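Ser-thr phosphatase MSPP (Mycobacterium smegmatis, PDB 2JFR) probably removes phosphate from phosphoserine and phosphothreonine residues of proteins, as a metal-dependent phosphatase of the PPM (PP2C) family. Local coordinates at residues A47-T52 with Q71-R76; E146-P151 with G187-A192. One frame throughout, in Å; residues are numbered along the deposited sequence.

Interaction 1: A47-T52 with Q71-R76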
loop_
_atom_site.group_PDB
_atom_site.type_symbol
_atom_site.label_atom_id
_atom_site.label_comp_id
_atom_site.label_asym_id
_atom_site.label_seq_id
_atom_site.Cartn_x
_atom_site.Cartn_y
_atom_site.Cartn_z
ATOM N N ALA A 47 3.348 -10.712 5.785
ATOM C CA ALA A 47 2.427 -11.136 6.870
ATOM C C ALA A 47 2.964 -10.721 8.203
ATOM O O ALA A 47 2.213 -10.247 9.076
ATOM C CB ALA A 47 2.231 -12.629 6.826
ATOM N N THR A 48 4.266 -10.910 8.444
ATOM C CA THR A 48 4.832 -10.570 9.735
ATOM C C THR A 48 4.779 -9.058 9.936
ATOM O O THR A 48 4.493 -8.602 11.039
ATOM C CB THR A 48 6.279 -11.062 9.821
ATOM O OG1 THR A 48 6.306 -12.488 9.694
ATOM C CG2 THR A 48 6.922 -10.676 11.136
ATOM N N ALA A 49 5.089 -8.304 8.891
ATOM C CA ALA A 49 5.050 -6.844 9.031
ATOM C C ALA A 49 3.671 -6.386 9.498
ATOM O O ALA A 49 3.577 -5.540 10.380
ATOM C CB ALA A 49 5.427 -6.172 7.732
ATOM N N LEU A 50 2.617 -6.920 8.882
ATOM C CA LEU A 50 1.278 -6.458 9.251
ATOM C C LEU A 50 0.847 -6.938 10.617
ATOM O O LEU A 50 0.169 -6.199 11.336
ATOM C CB LEU A 50 0.267 -6.814 8.159
ATOM C CG LEU A 50 0.492 -6.149 6.816
ATOM C CD1 LEU A 50 -0.686 -6.445 5.913
ATOM C CD2 LEU A 50 0.734 -4.644 6.939
ATOM N N LYS A 51 1.233 -8.154 11.006
ATOM C CA LYS A 51 0.909 -8.631 12.347
ATOM C C LYS A 51 1.555 -7.727 13.377
ATOM O O LYS A 51 0.947 -7.354 14.398
ATOM C CB LYS A 51 1.344 -10.075 12.512
ATOM C CG LYS A 51 0.953 -10.709 13.811
ATOM C CD LYS A 51 1.287 -12.179 13.957
ATOM C CE LYS A 51 0.643 -12.803 15.210
ATOM N NZ LYS A 51 0.945 -14.257 15.342
ATOM N N THR A 52 2.809 -7.408 13.168
ATOM C CA THR A 52 3.535 -6.554 14.102
ATOM C C THR A 52 2.981 -5.122 14.093
ATOM O O THR A 52 2.839 -4.508 15.151
ATOM C CB THR A 52 5.025 -6.567 13.784
ATOM O OG1 THR A 52 5.547 -7.904 13.813
ATOM C CG2 THR A 52 5.844 -5.692 14.728
ATOM N N GLN A 71 8.642 0.782 12.838
ATOM C CA GLN A 71 9.975 0.453 13.212
ATOM C C GLN A 71 10.043 -0.951 13.776
ATOM O O GLN A 71 10.960 -1.719 13.449
ATOM C CB GLN A 71 10.513 1.410 14.265
ATOM C CG GLN A 71 10.719 2.849 13.809
ATOM C CD GLN A 71 11.847 2.926 12.807
ATOM O OE1 GLN A 71 12.923 2.367 12.926
ATOM N NE2 GLN A 71 11.609 3.643 11.752
ATOM N N GLN A 72 9.104 -1.335 14.627
ATOM C CA GLN A 72 9.116 -2.656 15.195
ATOM C C GLN A 72 8.856 -3.713 14.133
ATOM O O GLN A 72 9.455 -4.791 14.183
ATOM C CB GLN A 72 8.079 -2.709 16.306
ATOM C CG GLN A 72 8.556 -1.956 17.557
ATOM C CD GLN A 72 10.010 -2.333 17.993
ATOM O OE1 GLN A 72 10.363 -3.487 18.187
ATOM N NE2 GLN A 72 10.947 -1.346 18.040
ATOM N N ALA A 73 7.995 -3.431 13.180
ATOM C CA ALA A 73 7.748 -4.349 12.079
ATOM C C ALA A 73 9.040 -4.583 11.290
ATOM O O ALA A 73 9.387 -5.710 10.953
ATOM C CB ALA A 73 6.640 -3.843 11.170
ATOM N N ASN A 74 9.758 -3.487 10.994
ATOM C CA ASN A 74 11.041 -3.618 10.306
ATOM C C ASN A 74 11.993 -4.533 11.073
ATOM O O ASN A 74 12.603 -5.417 10.490
ATOM C CB ASN A 74 11.647 -2.225 10.121
ATOM C CG ASN A 74 12.955 -2.329 9.417
ATOM O OD1 ASN A 74 13.004 -2.701 8.255
ATOM N ND2 ASN A 74 14.040 -2.039 10.133
ATOM N N LEU A 75 12.140 -4.260 12.349
ATOM C CA LEU A 75 13.118 -5.006 13.137
ATOM C C LEU A 75 12.710 -6.474 13.213
ATOM O O LEU A 75 13.573 -7.342 13.114
ATOM C CB LEU A 75 13.275 -4.374 14.514
ATOM C CG LEU A 75 14.373 -5.016 15.363
ATOM C CD1 LEU A 75 15.727 -4.840 14.692
ATOM C CD2 LEU A 75 14.363 -4.389 16.744
ATOM N N ARG A 76 11.456 -6.750 13.411
ATOM C CA ARG A 76 11.021 -8.142 13.552
ATOM C C ARG A 76 11.218 -8.895 12.270
ATOM O O ARG A 76 11.719 -10.019 12.287
ATOM C CB ARG A 76 9.555 -8.229 14.020
ATOM C CG ARG A 76 9.147 -9.608 14.420
ATOM C CD ARG A 76 9.845 -10.070 15.708
ATOM N NE ARG A 76 10.141 -11.487 15.807
ATOM C CZ ARG A 76 11.300 -12.096 16.046
ATOM N NH1 ARG A 76 12.442 -11.446 16.231
ATOM N NH2 ARG A 76 11.321 -13.424 16.108
#
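The helical hairpin over one sheet of the PP2C fold brings Ala-49 of helix 42-59 against Ala-73 of helix 63-81. Two small residues meet here; the axes of the two short segments pass 8.4 Å apart and run roughly antiparallel, at 143°. Ala-49 CA lies 4.8 Å from Ala-73 CA, the nearest pair of CA atoms between the two segments. The methyl of Ala-73 fits against helix 42-59: its CB rests 3.6 Å from Ala-49 O and 4.3 Å from Ala-49 CB.

One turn along, Thr-52 pushes its methyl across onto the facing backbone. A chi1 of -57° sets OG1 beside the backbone N and turns CG2 anti to it, so the methyl reaches over the peptide between Gln-72 and Ala-73, ending 3.5 Å from Ala-73 N. Gln-72 and Arg-76 each adopt two conformers; their side-chain contacts given here belong to one. Gln-72 closes the same spot with the root of its side chain, CB standing 4.0 Å from Thr-52 CG2.

The other branch of Thr-52, OG1, faces the start of the Arg-76 side chain, 4.0 Å from Arg-76 CB, and the two side chains meet at about a right angle. Thr-48 adds a looser methyl contact, CG2 to Arg-76 CG at 4.1 Å. The polar ends turn elsewhere: Thr-48 OG1 bonds to His-44 O within its own helix, and Arg-76 NH1 forms a salt bridge with Glu-79.

No hydrogen bond crosses between 47-52 and 71-76, so van der Waals contact carries the join. Leu-50, turned away, lies on strands 23-28, 31-38 and 89-96, while Asn-74 bonds to Gly-161 and Gly-163 of a neighbouring loop. This alanine-centred antiparallel pair is one of the two helical layers that flank the central beta sandwich in PP2C phosphatases.

Interaction 2: E146-P151 with G187-A192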
loop_
_atom_site.group_PDB
_atom_site.type_symbol
_atom_site.label_atom_id
_atom_site.label_comp_id
_atom_site.label_asym_id
_atom_site.label_seq_id
_atom_site.Cartn_x
_atom_site.Cartn_y
_atom_site.Cartn_z
ATOM N N GLU A 146 4.814 7.293 -17.237
ATOM C CA GLU A 146 6.086 6.751 -17.756
ATOM C C GLU A 146 6.736 5.752 -16.819
ATOM O O GLU A 146 7.278 4.752 -17.279
ATOM C CB GLU A 146 7.130 7.877 -18.042
ATOM C CG GLU A 146 6.682 8.713 -19.210
ATOM C CD GLU A 146 7.262 10.073 -19.385
ATOM O OE1 GLU A 146 7.905 10.724 -18.543
ATOM O OE2 GLU A 146 7.050 10.574 -20.523
ATOM N N ALA A 147 6.704 6.040 -15.498
ATOM C CA ALA A 147 7.266 5.114 -14.541
ATOM C C ALA A 147 6.626 3.697 -14.617
ATOM O O ALA A 147 7.286 2.728 -14.268
ATOM C CB ALA A 147 7.172 5.722 -13.145
ATOM N N ARG A 148 5.355 3.560 -15.048
ATOM C CA ARG A 148 4.710 2.253 -15.150
ATOM C C ARG A 148 5.455 1.331 -16.087
ATOM O O ARG A 148 5.379 0.133 -15.932
ATOM C CB ARG A 148 3.237 2.207 -15.722
ATOM C CG ARG A 148 2.316 2.884 -14.861
ATOM C CD ARG A 148 0.952 2.933 -15.411
ATOM N NE ARG A 148 0.309 1.625 -15.521
ATOM C CZ ARG A 148 -0.804 1.332 -16.189
ATOM N NH1 ARG A 148 -1.487 2.287 -16.781
ATOM N NH2 ARG A 148 -1.254 0.086 -16.223
ATOM N N TRP A 149 6.146 1.930 -17.092
ATOM C CA TRP A 149 6.776 1.178 -18.168
ATOM C C TRP A 149 8.256 1.189 -18.077
ATOM O O TRP A 149 8.927 0.568 -18.907
ATOM C CB TRP A 149 6.272 1.715 -19.559
ATOM C CG TRP A 149 4.793 2.004 -19.505
ATOM C CD1 TRP A 149 4.203 3.195 -19.618
ATOM C CD2 TRP A 149 3.740 1.004 -19.308
ATOM N NE1 TRP A 149 2.837 3.079 -19.492
ATOM C CE2 TRP A 149 2.544 1.740 -19.298
ATOM C CE3 TRP A 149 3.754 -0.354 -19.103
ATOM C CZ2 TRP A 149 1.264 1.138 -19.116
ATOM C CZ3 TRP A 149 2.522 -0.963 -18.936
ATOM C CH2 TRP A 149 1.335 -0.198 -18.950
ATOM N N HIS A 150 8.790 1.831 -17.051
ATOM C CA HIS A 150 10.243 1.991 -16.929
ATOM C C HIS A 150 10.859 0.644 -16.672
ATOM O O HIS A 150 10.341 -0.135 -15.831
ATOM C CB HIS A 150 10.576 2.981 -15.813
ATOM C CG HIS A 150 12.018 3.366 -15.734
ATOM N ND1 HIS A 150 12.949 2.583 -15.258
ATOM C CD2 HIS A 150 12.622 4.477 -16.151
ATOM C CE1 HIS A 150 14.117 3.132 -15.377
ATOM N NE2 HIS A 150 13.952 4.332 -15.909
ATOM N N PRO A 151 11.952 0.334 -17.327
ATOM C CA PRO A 151 12.492 -1.018 -17.199
ATOM C C PRO A 151 13.076 -1.352 -15.875
ATOM O O PRO A 151 13.390 -2.514 -15.617
ATOM C CB PRO A 151 13.553 -1.011 -18.314
ATOM C CG PRO A 151 13.952 0.428 -18.492
ATOM C CD PRO A 151 12.642 1.106 -18.340
ATOM N N GLY A 187 0.758 -4.400 -8.230
ATOM C CA GLY A 187 0.155 -5.236 -9.231
ATOM C C GLY A 187 -0.980 -4.573 -9.969
ATOM O O GLY A 187 -1.246 -4.892 -11.123
ATOM N N LEU A 188 -1.669 -3.624 -9.334
ATOM C CA LEU A 188 -2.845 -3.030 -9.966
ATOM C C LEU A 188 -2.504 -2.326 -11.240
ATOM O O LEU A 188 -3.220 -2.440 -12.235
ATOM C CB LEU A 188 -3.488 -2.045 -8.976
ATOM C CG LEU A 188 -4.685 -1.289 -9.509
ATOM C CD1 LEU A 188 -5.808 -2.247 -9.934
ATOM C CD2 LEU A 188 -5.178 -0.303 -8.459
ATOM N N PHE A 189 -1.390 -1.569 -11.279
ATOM C CA PHE A 189 -0.974 -0.773 -12.411
ATOM C C PHE A 189 0.050 -1.461 -13.281
ATOM O O PHE A 189 0.714 -0.871 -14.115
ATOM C CB PHE A 189 -0.537 0.636 -11.977
ATOM C CG PHE A 189 -1.664 1.618 -11.801
ATOM C CD1 PHE A 189 -1.960 2.533 -12.823
ATOM C CD2 PHE A 189 -2.392 1.660 -10.629
ATOM C CE1 PHE A 189 -2.961 3.450 -12.672
ATOM C CE2 PHE A 189 -3.394 2.575 -10.473
ATOM C CZ PHE A 189 -3.688 3.481 -11.491
ATOM N N ALA A 190 0.195 -2.786 -13.156
ATOM C CA ALA A 190 1.180 -3.503 -13.980
ATOM C C ALA A 190 0.897 -3.391 -15.450
ATOM O O ALA A 190 1.847 -3.451 -16.242
ATOM C CB ALA A 190 1.200 -4.967 -13.584
ATOM N N ALA A 191 -0.390 -3.374 -15.854
ATOM C CA ALA A 191 -0.739 -3.546 -17.248
ATOM C C ALA A 191 -2.027 -2.889 -17.709
ATOM O O ALA A 191 -2.118 -2.529 -18.866
ATOM C CB ALA A 191 -0.842 -5.062 -17.587
ATOM N N ALA A 192 -3.045 -2.842 -16.856
ATOM C CA ALA A 192 -4.356 -2.488 -17.324
ATOM C C ALA A 192 -4.468 -1.064 -17.742
ATOM O O ALA A 192 -3.724 -0.178 -17.357
ATOM C CB ALA A 192 -5.329 -2.730 -16.180
HETATM O O HOH W 1 3.993 -1.843 -15.367
#
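Arg-148 reaches into the turn formed by 187-192 and takes hold of two backbone carbonyls. Its NE and NH2 both grip Phe-189 O side-on, NE at 2.9 Å and NH2 at 3.0 Å. The NE donor is only modestly tilted from the carbonyl plane, whereas NH2 stands well above it. NH2 also makes the straighter bond, 2.7 Å to Ala-192 O at 165°, in the carbonyl plane and on a lone pair; NH1 adds a weak bond to the same oxygen.

Segment 146-151 probably belongs to the flap region found beside the active site in PPM phosphatases, and 187-192 follows directly on Asp-186, a manganese ligand.

The flat group is clamped as well as bonded. Phe-189 brings CD1 over one face, its ring 86° to the guanidinium, so an edge of the ring looks at NE. Trp-149 covers the opposite face, CZ2 over the centre, and its CZ3 lies 3.7 Å from Ala-190 O. A bend at chi3 (66°) swings the guanidinium into this slot.

A water bridges Arg-148 O and Ala-190 O, though its approach to Arg-148 O is unusually short, which makes that bond doubtful. Further out, Phe-189 meets Tyr-116 and Ile-197, His-145 packs edge-to-face with Trp-149, and Ala-190 touches Ser-223, next to the manganese ligand Asp-224.

Overall arrangement
From the N terminus, the chain passes the metal ligand Asp-36 at the end of strand 31-38 and enters helix 42-59. Interaction 1 then closes a short, almost wholly helical loop of 18 residues, folding helix 63-81 back on its neighbour. Interaction 2 opens only later and closes 35 residues that contain strands 169-172 and 180-184, one from each sheet. The two are in series, neither nested nor crossed, with centres 27 Å apart on opposite sides of the chain's centre. Interaction 1 ties the helices over one sheet together; interaction 2 joins segment 146-151 to the turn leading into helix 194-201, close to the metals.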